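Local coordinates for protein acyl-CoA dehydrogenase (Geobacillus kaustophilus, PDB 2PG0) that binds FAD and, as an acyl-CoA dehydrogenase family member, probably introduces a double bond at the alpha-beta position of acyl chains, at residues 127-132 with 136-141; 244-249 with 316-321; 296-301 with 330-335; 364-367 with 371-374. All coordinates share one frame; numbering follows the deposited sequence.

Contact 1 of 4, residues 127-132 with 136-141. With FAD (flavin-adenine dinucleotide), chain C.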
# COMPACT_ATOMS: atom_id res chain seq x y z
N ILE A 127 -16.08 -18.25 -26.51
CA ILE A 127 -15.65 -19.43 -25.77
C ILE A 127 -16.40 -19.50 -24.44
O ILE A 127 -16.52 -18.48 -23.73
CB ILE A 127 -14.10 -19.49 -25.61
CG1 ILE A 127 -13.67 -20.81 -24.97
CG2 ILE A 127 -13.55 -18.23 -24.88
CD1 ILE A 127 -12.26 -21.23 -25.30
N ALA A 128 -16.93 -20.68 -24.12
CA ALA A 128 -17.79 -20.86 -22.96
C ALA A 128 -17.26 -21.94 -22.02
O ALA A 128 -17.41 -23.14 -22.28
CB ALA A 128 -19.24 -21.15 -23.37
N MET A 129 -16.63 -21.47 -20.95
CA MET A 129 -16.03 -22.32 -19.92
C MET A 129 -16.88 -22.16 -18.65
O MET A 129 -17.45 -23.13 -18.14
CB MET A 129 -14.58 -21.87 -19.61
CG MET A 129 -13.52 -22.00 -20.73
SD MET A 129 -11.92 -21.24 -20.28
CE MET A 129 -11.96 -19.77 -21.30
N THR A 130 -16.97 -20.92 -18.18
CA THR A 130 -17.57 -20.56 -16.89
C THR A 130 -19.05 -20.93 -16.75
O THR A 130 -19.85 -20.74 -17.67
CB THR A 130 -17.36 -19.05 -16.62
OG1 THR A 130 -15.98 -18.74 -16.79
CG2 THR A 130 -17.79 -18.66 -15.20
N GLU A 131 -19.40 -21.45 -15.57
CA GLU A 131 -20.77 -21.84 -15.25
C GLU A 131 -21.21 -21.16 -13.94
O GLU A 131 -20.37 -20.66 -13.20
CB GLU A 131 -20.85 -23.36 -15.11
CG GLU A 131 -20.38 -24.12 -16.36
CD GLU A 131 -20.61 -25.61 -16.27
OE1 GLU A 131 -20.99 -26.10 -15.19
OE2 GLU A 131 -20.39 -26.31 -17.29
N PRO A 132 -22.54 -21.10 -13.68
CA PRO A 132 -22.98 -20.50 -12.42
C PRO A 132 -22.24 -21.05 -11.20
O PRO A 132 -21.87 -20.28 -10.31
CB PRO A 132 -24.46 -20.86 -12.37
CG PRO A 132 -24.85 -20.90 -13.82
CD PRO A 132 -23.69 -21.54 -14.49
N SER A 136 -13.34 -20.17 -11.43
CA SER A 136 -11.95 -20.47 -11.08
C SER A 136 -11.70 -21.99 -11.04
O SER A 136 -10.67 -22.47 -11.52
CB SER A 136 -11.58 -19.86 -9.72
OG SER A 136 -11.84 -18.46 -9.68
N ASP A 137 -12.66 -22.71 -10.47
CA ASP A 137 -12.59 -24.16 -10.32
C ASP A 137 -13.16 -24.85 -11.56
O ASP A 137 -14.19 -25.54 -11.50
CB ASP A 137 -13.34 -24.58 -9.05
CG ASP A 137 -13.15 -26.05 -8.69
OD1 ASP A 137 -12.31 -26.74 -9.32
OD2 ASP A 137 -13.86 -26.51 -7.77
N LEU A 138 -12.47 -24.66 -12.68
CA LEU A 138 -12.94 -25.12 -13.99
C LEU A 138 -13.12 -26.64 -14.10
O LEU A 138 -13.98 -27.12 -14.84
CB LEU A 138 -12.00 -24.60 -15.09
CG LEU A 138 -12.56 -24.47 -16.51
CD1 LEU A 138 -13.80 -23.58 -16.54
CD2 LEU A 138 -11.48 -23.92 -17.43
N ALA A 139 -12.31 -27.39 -13.37
CA ALA A 139 -12.42 -28.85 -13.40
C ALA A 139 -13.78 -29.32 -12.88
O ALA A 139 -14.19 -30.45 -13.15
CB ALA A 139 -11.27 -29.50 -12.62
N ASN A 140 -14.49 -28.43 -12.17
CA ASN A 140 -15.77 -28.75 -11.54
C ASN A 140 -17.01 -28.32 -12.34
O ASN A 140 -18.13 -28.31 -11.81
CB ASN A 140 -15.82 -28.15 -10.12
CG ASN A 140 -16.91 -28.75 -9.26
OD1 ASN A 140 -17.10 -29.96 -9.24
ND2 ASN A 140 -17.64 -27.89 -8.55
N ILE A 141 -16.82 -27.97 -13.61
CA ILE A 141 -17.96 -27.66 -14.50
C ILE A 141 -18.87 -28.88 -14.65
O ILE A 141 -18.40 -30.02 -14.56
CB ILE A 141 -17.49 -27.17 -15.89
CG1 ILE A 141 -16.54 -28.17 -16.56
CG2 ILE A 141 -16.86 -25.77 -15.78
CD1 ILE A 141 -16.35 -27.95 -18.06
PA FAD C . -15.26 -17.65 -8.28
O1A FAD C . -16.52 -18.12 -7.63
O2A FAD C . -14.47 -18.74 -8.95
O5B FAD C . -14.35 -16.89 -7.18
C5B FAD C . -14.89 -15.84 -6.39
C4B FAD C . -13.75 -15.21 -5.59
O4B FAD C . -13.15 -16.20 -4.78
C3B FAD C . -12.66 -14.67 -6.52
O3B FAD C . -12.11 -13.48 -6.01
C2B FAD C . -11.60 -15.75 -6.48
O2B FAD C . -10.31 -15.27 -6.80
C1B FAD C . -11.75 -16.24 -5.04
N9A FAD C . -11.17 -17.58 -4.89
C8A FAD C . -11.63 -18.76 -5.43
N7A FAD C . -10.79 -19.75 -5.07
C5A FAD C . -9.81 -19.23 -4.31
C6A FAD C . -8.70 -19.79 -3.68
N6A FAD C . -8.40 -21.08 -3.89
N1A FAD C . -7.85 -18.99 -2.96
C2A FAD C . -8.08 -17.63 -2.84
N3A FAD C . -9.19 -17.07 -3.46
C4A FAD C . -10.03 -17.86 -4.18
N1 FAD C . -15.90 -16.92 -18.86
C2 FAD C . -15.81 -17.67 -20.02
O2 FAD C . -15.67 -18.89 -19.95
N3 FAD C . -15.89 -17.05 -21.26
C4 FAD C . -16.06 -15.68 -21.34
O4 FAD C . -16.14 -15.14 -22.45
C4X FAD C . -16.14 -14.92 -20.17
N5 FAD C . -16.31 -13.55 -20.23
C5X FAD C . -16.42 -12.80 -19.08
C6 FAD C . -16.62 -11.42 -19.18
C7 FAD C . -16.73 -10.65 -18.03
C7M FAD C . -16.92 -9.17 -18.19
C8 FAD C . -16.64 -11.27 -16.76
C8M FAD C . -16.75 -10.50 -15.47
C9 FAD C . -16.46 -12.64 -16.67
C9A FAD C . -16.34 -13.42 -17.82
N10 FAD C . -16.14 -14.80 -17.75
C10 FAD C . -16.07 -15.55 -18.92
C1' FAD C . -15.96 -15.51 -16.42
C2' FAD C . -14.68 -15.19 -15.64
O2' FAD C . -13.53 -15.82 -16.17
C3' FAD C . -14.91 -15.64 -14.20
O3' FAD C . -15.74 -14.68 -13.60
C4' FAD C . -13.62 -15.82 -13.38
O4' FAD C . -12.85 -16.92 -13.83
C5' FAD C . -13.93 -16.03 -11.89
O5' FAD C . -14.89 -17.05 -11.70
P FAD C . -16.18 -16.75 -10.80
O1P FAD C . -16.87 -15.50 -11.27
O2P FAD C . -17.10 -17.94 -10.82
O3P FAD C . -15.61 -16.46 -9.32
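Glu131 OE2 is gripped by Lys158 through a salt bridge and by the hydroxyl of Thr143, while its carbon neighbour across the contact is Ile141 CB at 3.3 Å. The other carboxylate oxygen, OE1, takes the backbone N-H of Ser142; together with the two bonds at OE2 this is likely to hold the group in one rotation, its chain nearly perpendicular to that of Ile141. Ile141 CG2 also meets the backbone, approaching Met129 O at 3.6 Å. A glutamine here would probably leave Lys158 without its opposite charge and turn an N-H toward either Lys158 or Ser142 N, where an acceptor is needed. Further along, Leu138 CD1 touches Met129 CB at 3.6 Å; CG of Leu138 is anti to the backbone N (chi1 -156°), which swings the branch back to the methionine. Both segments then hold FAD. Met129 N donates to flavin O2 at 2.9 Å. Thr130 N donates to the same oxygen, nearly straight at 171°. Thr130 OG1 donates to flavin N1 at 2.8 Å, and flavin N3 donates to Ile127 O. At the middle of the cofactor, Ser136 OG donates to pyrophosphate oxygen O2A at 2.7 Å, beside a bond from its own backbone N. The contact joins the end of strand 125-128, which pairs with strand 169-175, to the loop before strand 144-148; Leu138 and Met129 both pack on Leu241 of helix 237-273, and Ile127 lies against helix 89-105.

Contact 2 of 4, residues 244-249 with 316-321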
# COMPACT_ATOMS: atom_id res chain seq x y z
N LYS A 244 -3.87 -22.82 -24.27
CA LYS A 244 -4.26 -21.55 -24.89
C LYS A 244 -4.41 -20.37 -23.91
O LYS A 244 -4.36 -19.21 -24.31
CB LYS A 244 -5.56 -21.72 -25.68
CG LYS A 244 -5.43 -22.64 -26.89
CD LYS A 244 -4.47 -22.07 -27.91
CE LYS A 244 -4.54 -22.82 -29.23
NZ LYS A 244 -3.42 -22.40 -30.11
N LEU A 245 -4.59 -20.67 -22.62
CA LEU A 245 -4.72 -19.62 -21.61
C LEU A 245 -3.48 -18.72 -21.46
O LEU A 245 -3.60 -17.59 -20.97
CB LEU A 245 -5.21 -20.19 -20.26
CG LEU A 245 -6.73 -20.42 -20.12
CD1 LEU A 245 -7.05 -21.45 -19.04
CD2 LEU A 245 -7.50 -19.13 -19.85
N GLN A 246 -2.30 -19.19 -21.89
CA GLN A 246 -1.09 -18.35 -21.94
C GLN A 246 -1.33 -17.13 -22.83
O GLN A 246 -1.15 -16.00 -22.39
CB GLN A 246 0.17 -19.14 -22.38
CG GLN A 246 1.44 -18.25 -22.61
CD GLN A 246 2.74 -19.02 -22.93
OE1 GLN A 246 3.16 -19.92 -22.20
NE2 GLN A 246 3.39 -18.62 -24.03
N GLN A 247 -1.74 -17.35 -24.08
CA GLN A 247 -2.08 -16.23 -24.97
C GLN A 247 -3.25 -15.40 -24.43
O GLN A 247 -3.21 -14.17 -24.51
CB GLN A 247 -2.33 -16.71 -26.41
CG GLN A 247 -2.61 -15.56 -27.39
CD GLN A 247 -2.18 -15.86 -28.82
OE1 GLN A 247 -1.03 -16.23 -29.07
NE2 GLN A 247 -3.09 -15.68 -29.76
N GLU A 248 -4.28 -16.06 -23.90
CA GLU A 248 -5.44 -15.36 -23.33
C GLU A 248 -5.03 -14.35 -22.25
O GLU A 248 -5.42 -13.17 -22.29
CB GLU A 248 -6.48 -16.35 -22.78
CG GLU A 248 -7.75 -15.67 -22.22
CD GLU A 248 -8.88 -16.63 -21.86
OE1 GLU A 248 -8.99 -17.72 -22.47
OE2 GLU A 248 -9.68 -16.29 -20.96
N ARG A 249 -4.24 -14.81 -21.28
CA ARG A 249 -3.75 -13.96 -20.21
C ARG A 249 -2.86 -12.82 -20.72
O ARG A 249 -2.90 -11.70 -20.19
CB ARG A 249 -3.07 -14.80 -19.12
CG ARG A 249 -4.10 -15.59 -18.33
CD ARG A 249 -3.55 -16.84 -17.67
NE ARG A 249 -4.66 -17.60 -17.09
CZ ARG A 249 -4.59 -18.86 -16.64
NH1 ARG A 249 -3.45 -19.53 -16.72
NH2 ARG A 249 -5.67 -19.44 -16.13
N LYS A 316 8.48 -19.63 -26.83
CA LYS A 316 8.88 -20.10 -25.50
C LYS A 316 7.69 -20.23 -24.55
O LYS A 316 6.70 -19.49 -24.65
CB LYS A 316 9.98 -19.21 -24.92
CG LYS A 316 11.28 -19.28 -25.71
CD LYS A 316 12.09 -17.99 -25.58
CE LYS A 316 13.39 -18.06 -26.36
NZ LYS A 316 14.45 -18.76 -25.59
N GLN A 317 7.78 -21.21 -23.65
CA GLN A 317 6.75 -21.47 -22.65
C GLN A 317 6.99 -20.55 -21.45
O GLN A 317 7.99 -20.72 -20.73
CB GLN A 317 6.80 -22.94 -22.22
CG GLN A 317 5.52 -23.47 -21.55
CD GLN A 317 5.78 -24.61 -20.58
OE1 GLN A 317 6.62 -25.49 -20.83
NE2 GLN A 317 5.06 -24.60 -19.45
N ILE A 318 6.09 -19.59 -21.25
CA ILE A 318 6.23 -18.56 -20.21
C ILE A 318 4.97 -18.41 -19.33
O ILE A 318 4.45 -17.31 -19.11
CB ILE A 318 6.67 -17.20 -20.80
CG1 ILE A 318 5.96 -16.95 -22.13
CG2 ILE A 318 8.20 -17.18 -20.98
CD1 ILE A 318 6.05 -15.56 -22.64
N VAL A 319 4.50 -19.55 -18.81
CA VAL A 319 3.35 -19.62 -17.93
C VAL A 319 3.48 -18.68 -16.72
O VAL A 319 2.55 -17.93 -16.39
CB VAL A 319 3.12 -21.10 -17.46
CG1 VAL A 319 1.98 -21.20 -16.46
CG2 VAL A 319 2.85 -22.00 -18.67
N THR A 320 4.65 -18.71 -16.07
CA THR A 320 4.90 -17.87 -14.89
C THR A 320 4.83 -16.39 -15.23
O THR A 320 4.13 -15.62 -14.56
CB THR A 320 6.27 -18.19 -14.27
OG1 THR A 320 6.31 -19.57 -13.90
CG2 THR A 320 6.51 -17.33 -13.03
N GLU A 321 5.55 -16.00 -16.27
CA GLU A 321 5.71 -14.59 -16.60
C GLU A 321 4.40 -13.94 -17.08
O GLU A 321 4.14 -12.78 -16.78
CB GLU A 321 6.84 -14.41 -17.62
CG GLU A 321 8.23 -14.77 -17.08
CD GLU A 321 8.56 -16.27 -17.11
OE1 GLU A 321 7.73 -17.10 -17.53
OE2 GLU A 321 9.69 -16.61 -16.68
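Gln246, Ile318 and Val319 bury most of this contact's surface, and the glutamine alone contributes more than half of it. From helix 237-273 its side chain reaches straight across to the opposite segment, with CG anti to the backbone N (chi1 173°) and CD in turn extended beyond CG, which carries the amide to the backbone of 316-318. There Gln246 OE1 accepts from Ile318 N at 3.1 Å. The N-H points well enough at the oxygen, at 151°, but the donor sits above the amide plane, 47° out of it, so the bond does not lie on a lone pair. The other end of the amide makes a weak bond: Gln246 NE2 lies 3.5 Å from Lys316 O. Its stronger partner is His312 ND1, outside the two segments, a bond that is likely to favour this orientation of the amide. Ile318 lies athwart the glutamine chain, its CG1 3.6 Å from Gln246 NE2, and it also packs on Val308 and Glu311 of helix 285-313. Val319 contributes its CG2 branch, 4.1 Å from Gln246 OE1, while the same side chain touches Ile378 of helix 372-382. Ile318 holds the N-cap position of helix 319-343, immediately after the turn from helix 285-313. The chemistry is thus that of one neutral amide reading a backbone: it accepts one N-H and weakly donates to a carbonyl two residues earlier, linking the start of helix 319-343 to helix 237-273 without any paired charges.

Contact 3 of 4, residues 296-301 with 330-335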
# COMPACT_ATOMS: atom_id res chain seq x y z
N THR A 296 6.08 5.74 -13.54
CA THR A 296 7.06 4.70 -13.21
C THR A 296 6.44 3.31 -13.33
O THR A 296 6.99 2.42 -13.99
CB THR A 296 7.64 4.92 -11.78
OG1 THR A 296 8.29 6.19 -11.72
CG2 THR A 296 8.65 3.83 -11.42
N GLU A 297 5.29 3.12 -12.69
CA GLU A 297 4.64 1.81 -12.72
C GLU A 297 4.20 1.45 -14.14
O GLU A 297 4.31 0.29 -14.55
CB GLU A 297 3.48 1.77 -11.71
CG GLU A 297 3.95 1.86 -10.24
CD GLU A 297 2.85 1.49 -9.24
OE1 GLU A 297 1.75 1.09 -9.66
OE2 GLU A 297 3.09 1.60 -8.02
N ILE A 298 3.71 2.44 -14.89
CA ILE A 298 3.35 2.20 -16.30
C ILE A 298 4.57 1.74 -17.12
O ILE A 298 4.48 0.80 -17.92
CB ILE A 298 2.64 3.43 -16.91
CG1 ILE A 298 1.23 3.55 -16.31
CG2 ILE A 298 2.62 3.35 -18.47
CD1 ILE A 298 0.58 4.93 -16.42
N ALA A 299 5.72 2.38 -16.88
CA ALA A 299 6.97 2.04 -17.55
C ALA A 299 7.39 0.61 -17.23
O ALA A 299 7.81 -0.15 -18.12
CB ALA A 299 8.07 3.04 -17.15
N LEU A 300 7.27 0.23 -15.96
CA LEU A 300 7.54 -1.15 -15.54
C LEU A 300 6.66 -2.17 -16.25
O LEU A 300 7.16 -3.18 -16.75
CB LEU A 300 7.36 -1.29 -14.03
CG LEU A 300 8.40 -0.63 -13.12
CD1 LEU A 300 7.84 -0.63 -11.72
CD2 LEU A 300 9.76 -1.35 -13.17
N GLY A 301 5.35 -1.91 -16.30
CA GLY A 301 4.40 -2.82 -16.91
C GLY A 301 4.64 -2.93 -18.40
O GLY A 301 4.57 -4.03 -18.97
N THR A 330 -3.02 -5.62 -14.26
CA THR A 330 -4.43 -5.32 -13.98
C THR A 330 -4.61 -4.56 -12.66
O THR A 330 -5.35 -3.58 -12.61
CB THR A 330 -5.36 -6.56 -14.09
OG1 THR A 330 -4.95 -7.58 -13.16
CG2 THR A 330 -5.39 -7.10 -15.52
N GLU A 331 -3.91 -4.99 -11.60
CA GLU A 331 -3.95 -4.26 -10.33
C GLU A 331 -3.39 -2.84 -10.48
O GLU A 331 -3.94 -1.90 -9.93
CB GLU A 331 -3.22 -4.99 -9.20
CG GLU A 331 -3.89 -6.29 -8.75
CD GLU A 331 -5.35 -6.13 -8.28
OE1 GLU A 331 -5.76 -5.03 -7.85
OE2 GLU A 331 -6.09 -7.13 -8.35
N MET A 332 -2.30 -2.72 -11.25
CA MET A 332 -1.67 -1.42 -11.50
C MET A 332 -2.63 -0.48 -12.23
O MET A 332 -2.73 0.69 -11.90
CB MET A 332 -0.41 -1.61 -12.32
CG MET A 332 0.56 -0.46 -12.26
SD MET A 332 1.65 -0.56 -13.68
CE MET A 332 0.47 -0.01 -14.95
N ALA A 333 -3.36 -1.02 -13.21
CA ALA A 333 -4.30 -0.22 -13.98
C ALA A 333 -5.48 0.21 -13.11
O ALA A 333 -5.99 1.32 -13.25
CB ALA A 333 -4.75 -0.99 -15.22
N LYS A 334 -5.89 -0.66 -12.19
CA LYS A 334 -6.92 -0.31 -11.21
C LYS A 334 -6.48 0.86 -10.33
O LYS A 334 -7.26 1.77 -10.06
CB LYS A 334 -7.31 -1.53 -10.37
CG LYS A 334 -8.25 -2.49 -11.10
CD LYS A 334 -8.28 -3.89 -10.46
CE LYS A 334 -8.86 -3.88 -9.06
NZ LYS A 334 -8.67 -5.23 -8.40
N ARG A 335 -5.21 0.84 -9.91
CA ARG A 335 -4.66 1.91 -9.08
C ARG A 335 -4.58 3.21 -9.87
O ARG A 335 -4.90 4.28 -9.36
CB ARG A 335 -3.28 1.54 -8.54
CG ARG A 335 -3.30 0.43 -7.50
CD ARG A 335 -1.98 0.40 -6.72
NE ARG A 335 -0.82 0.15 -7.58
CZ ARG A 335 -0.45 -1.05 -8.03
NH1 ARG A 335 -1.15 -2.13 -7.71
NH2 ARG A 335 0.62 -1.16 -8.80
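The guanidinium of Arg335 has Met332 CA over one face, 3.5 Å from the plane and nearer its margin than its centre, and Glu297 at its edge. Arg335 NH2 donates to Glu297 OE1 at 2.7 Å in a nearly straight bond (167°), with the oxygen close to the guanidinium plane. The carboxylate is turned 71° against that plane and receives NH2 from above its own, so this is a one-oxygen salt bridge and not the flat, two-pronged kind. The side chains of Glu297 and Met332 pass alongside one another, running opposite ways: Glu297 OE1 comes within 3.3 Å of Met332 CG, and Glu297 CB lies 3.7 Å from the same carbon. Met332 bends at its last torsion, bringing CE to within 3.9 Å of Ile298 CG1. Trp328 of the same chain flanks both Glu297 and Arg335, and Trp328 of the third subunit packs on Glu297 as well, placing the ion pair beside a subunit interface. Helices 285-313 and 319-343 run antiparallel here, 156° apart with their local axes 10.5 Å from each other, and helix 237-273 covers Ile298 and Met332: the antiparallel helical bundle of the acyl-CoA dehydrogenase C-terminal domain.

Contact 4 of 4, residues 364-367 with 371-374. With FAD (flavin-adenine dinucleotide), chain C.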
# COMPACT_ATOMS: atom_id res chain seq x y z
N VAL A 364 -12.79 -5.26 -13.79
CA VAL A 364 -13.11 -6.62 -14.22
C VAL A 364 -11.89 -7.35 -14.81
O VAL A 364 -11.85 -8.59 -14.84
CB VAL A 364 -14.34 -6.66 -15.16
CG1 VAL A 364 -14.05 -6.00 -16.51
CG2 VAL A 364 -14.81 -8.09 -15.37
N SER A 365 -10.88 -6.59 -15.25
CA SER A 365 -9.67 -7.20 -15.79
C SER A 365 -8.94 -8.06 -14.75
O SER A 365 -8.20 -8.96 -15.12
CB SER A 365 -8.75 -6.15 -16.42
OG SER A 365 -8.15 -5.32 -15.44
N ALA A 366 -9.18 -7.79 -13.47
CA ALA A 366 -8.59 -8.55 -12.36
C ALA A 366 -9.34 -9.87 -12.10
O ALA A 366 -8.89 -10.72 -11.33
CB ALA A 366 -8.58 -7.69 -11.09
N ILE A 367 -10.47 -10.02 -12.78
CA ILE A 367 -11.37 -11.15 -12.56
C ILE A 367 -11.34 -12.13 -13.73
O ILE A 367 -11.14 -13.33 -13.53
CB ILE A 367 -12.81 -10.67 -12.25
CG1 ILE A 367 -12.83 -9.90 -10.92
CG2 ILE A 367 -13.80 -11.84 -12.18
CD1 ILE A 367 -14.10 -9.08 -10.69
N THR A 371 -8.91 -15.22 -12.22
CA THR A 371 -8.78 -14.17 -11.22
C THR A 371 -7.31 -13.97 -10.84
O THR A 371 -6.48 -14.86 -11.04
CB THR A 371 -9.53 -14.49 -9.91
OG1 THR A 371 -8.94 -15.64 -9.30
CG2 THR A 371 -11.01 -14.72 -10.17
N ASN A 372 -7.00 -12.80 -10.29
CA ASN A 372 -5.63 -12.51 -9.87
C ASN A 372 -5.18 -13.44 -8.74
O ASN A 372 -3.98 -13.74 -8.61
CB ASN A 372 -5.47 -11.02 -9.55
CG ASN A 372 -5.48 -10.15 -10.80
OD1 ASN A 372 -5.54 -10.67 -11.93
ND2 ASN A 372 -5.38 -8.83 -10.62
N GLU A 373 -6.14 -13.95 -7.96
CA GLU A 373 -5.86 -14.97 -6.94
C GLU A 373 -5.40 -16.26 -7.62
O GLU A 373 -4.48 -16.92 -7.13
CB GLU A 373 -7.08 -15.23 -6.06
CG GLU A 373 -7.49 -14.07 -5.15
CD GLU A 373 -8.16 -12.90 -5.88
OE1 GLU A 373 -8.81 -13.09 -6.94
OE2 GLU A 373 -8.04 -11.77 -5.36
N MET A 374 -6.04 -16.61 -8.74
CA MET A 374 -5.58 -17.78 -9.51
C MET A 374 -4.19 -17.56 -10.12
O MET A 374 -3.39 -18.48 -10.19
CB MET A 374 -6.61 -18.19 -10.57
CG MET A 374 -7.92 -18.75 -10.01
SD MET A 374 -7.75 -20.24 -8.97
CE MET A 374 -7.63 -19.54 -7.32
PA FAD C . -15.26 -17.65 -8.28
O1A FAD C . -16.52 -18.12 -7.63
O2A FAD C . -14.47 -18.74 -8.95
O5B FAD C . -14.35 -16.89 -7.18
C5B FAD C . -14.89 -15.84 -6.39
C4B FAD C . -13.75 -15.21 -5.59
O4B FAD C . -13.15 -16.20 -4.78
C3B FAD C . -12.66 -14.67 -6.52
O3B FAD C . -12.11 -13.48 -6.01
C2B FAD C . -11.60 -15.75 -6.48
O2B FAD C . -10.31 -15.27 -6.80
C1B FAD C . -11.75 -16.24 -5.04
N9A FAD C . -11.17 -17.58 -4.89
C8A FAD C . -11.63 -18.76 -5.43
N7A FAD C . -10.79 -19.75 -5.07
C5A FAD C . -9.81 -19.23 -4.31
C6A FAD C . -8.70 -19.79 -3.68
N6A FAD C . -8.40 -21.08 -3.89
N1A FAD C . -7.85 -18.99 -2.96
C2A FAD C . -8.08 -17.63 -2.84
N3A FAD C . -9.19 -17.07 -3.46
C4A FAD C . -10.03 -17.86 -4.18
N1 FAD C . -15.90 -16.92 -18.86
C2 FAD C . -15.81 -17.67 -20.02
O2 FAD C . -15.67 -18.89 -19.95
N3 FAD C . -15.89 -17.05 -21.26
C4 FAD C . -16.06 -15.68 -21.34
O4 FAD C . -16.14 -15.14 -22.45
C4X FAD C . -16.14 -14.92 -20.17
N5 FAD C . -16.31 -13.55 -20.23
C5X FAD C . -16.42 -12.80 -19.08
C6 FAD C . -16.62 -11.42 -19.18
C7 FAD C . -16.73 -10.65 -18.03
C7M FAD C . -16.92 -9.17 -18.19
C8 FAD C . -16.64 -11.27 -16.76
C8M FAD C . -16.75 -10.50 -15.47
C9 FAD C . -16.46 -12.64 -16.67
C9A FAD C . -16.34 -13.42 -17.82
N10 FAD C . -16.14 -14.80 -17.75
C10 FAD C . -16.07 -15.55 -18.92
C1' FAD C . -15.96 -15.51 -16.42
C2' FAD C . -14.68 -15.19 -15.64
O2' FAD C . -13.53 -15.82 -16.17
C3' FAD C . -14.91 -15.64 -14.20
O3' FAD C . -15.74 -14.68 -13.60
C4' FAD C . -13.62 -15.82 -13.38
O4' FAD C . -12.85 -16.92 -13.83
C5' FAD C . -13.93 -16.03 -11.89
O5' FAD C . -14.89 -17.05 -11.70
P FAD C . -16.18 -16.75 -10.80
O1P FAD C . -16.87 -15.50 -11.27
O2P FAD C . -17.10 -17.94 -10.82
O3P FAD C . -15.61 -16.46 -9.32
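A capped helix start that also holds the adenosine ribose of FAD is built here, where Thr371 and Asn372, at the head of helix 372-382, fold back against Ala366 and Ile367. Asn372 N donates to Ala366 O at 3.0 Å, bent to 139° at the hydrogen. The same carbonyl receives a CA-H...O contact from Thr371 and accepts from Gln342 NE2 of the second subunit. Asn372 lays its amide along Ala366, with Asn372 ND2 3.4 Å from Ala366 CB, while OD1 takes Lys326 NZ and ND2 donates to Thr330 and Glu331. Thr371 is the N-cap: a chi1 of 64° turns its OG1 to the first turn of the helix, where it accepts from Met374 N at 3.1 Å. Thr371 OG1 donates in turn to FAD O2B, on the ribose, at 2.9 Å, and FAD O2B donates to Glu373 OE1 at 2.6 Å. Thr371 CG2 meanwhile touches FAD C5' at 3.6 Å. A valine in its place would probably leave Met374 N without its capping acceptor and take from O2B the donor that steadies it. On the adenine side, Met374 CE reaches FAD C5A (3.7 Å). Across the pyrophosphate, Ile367 CG2 lies beside the ribityl O3'. Glu373 OE1 also accepts from Gln342 NE2 of the second subunit. The chemistry is a relay with a single direction, from helix N-H to threonine hydroxyl to ribose hydroxyl to carboxylate, in which each donor would be expected to polarise the next; the carboxylate at its end is probably balanced by Arg290 of the second subunit, paired with Glu373 OE2.

How the contacts relate
FAD ties contacts 1 and 4 together: contact 1 holds the flavin and a phosphate oxygen, contact 4 the adenosine ribose. Their centres lie 15 Å apart, and they meet directly, with Ser136 CB 3.8 Å from Met374 CG. Both also face the second subunit. Contact 2 packs against contact 1, Met129 CE lying 3.8 Å from Glu248 OE1, although it lies away from the annotated sites. Contact 3 meets contact 4 directly: Thr330 OG1 and Glu331 OE2 each stand 2.9 Å from Asn372 ND2, probably as hydrogen bonds. Contacts 2 and 3 share helix 319-343, yet their nearest atoms stay about 7 Å apart.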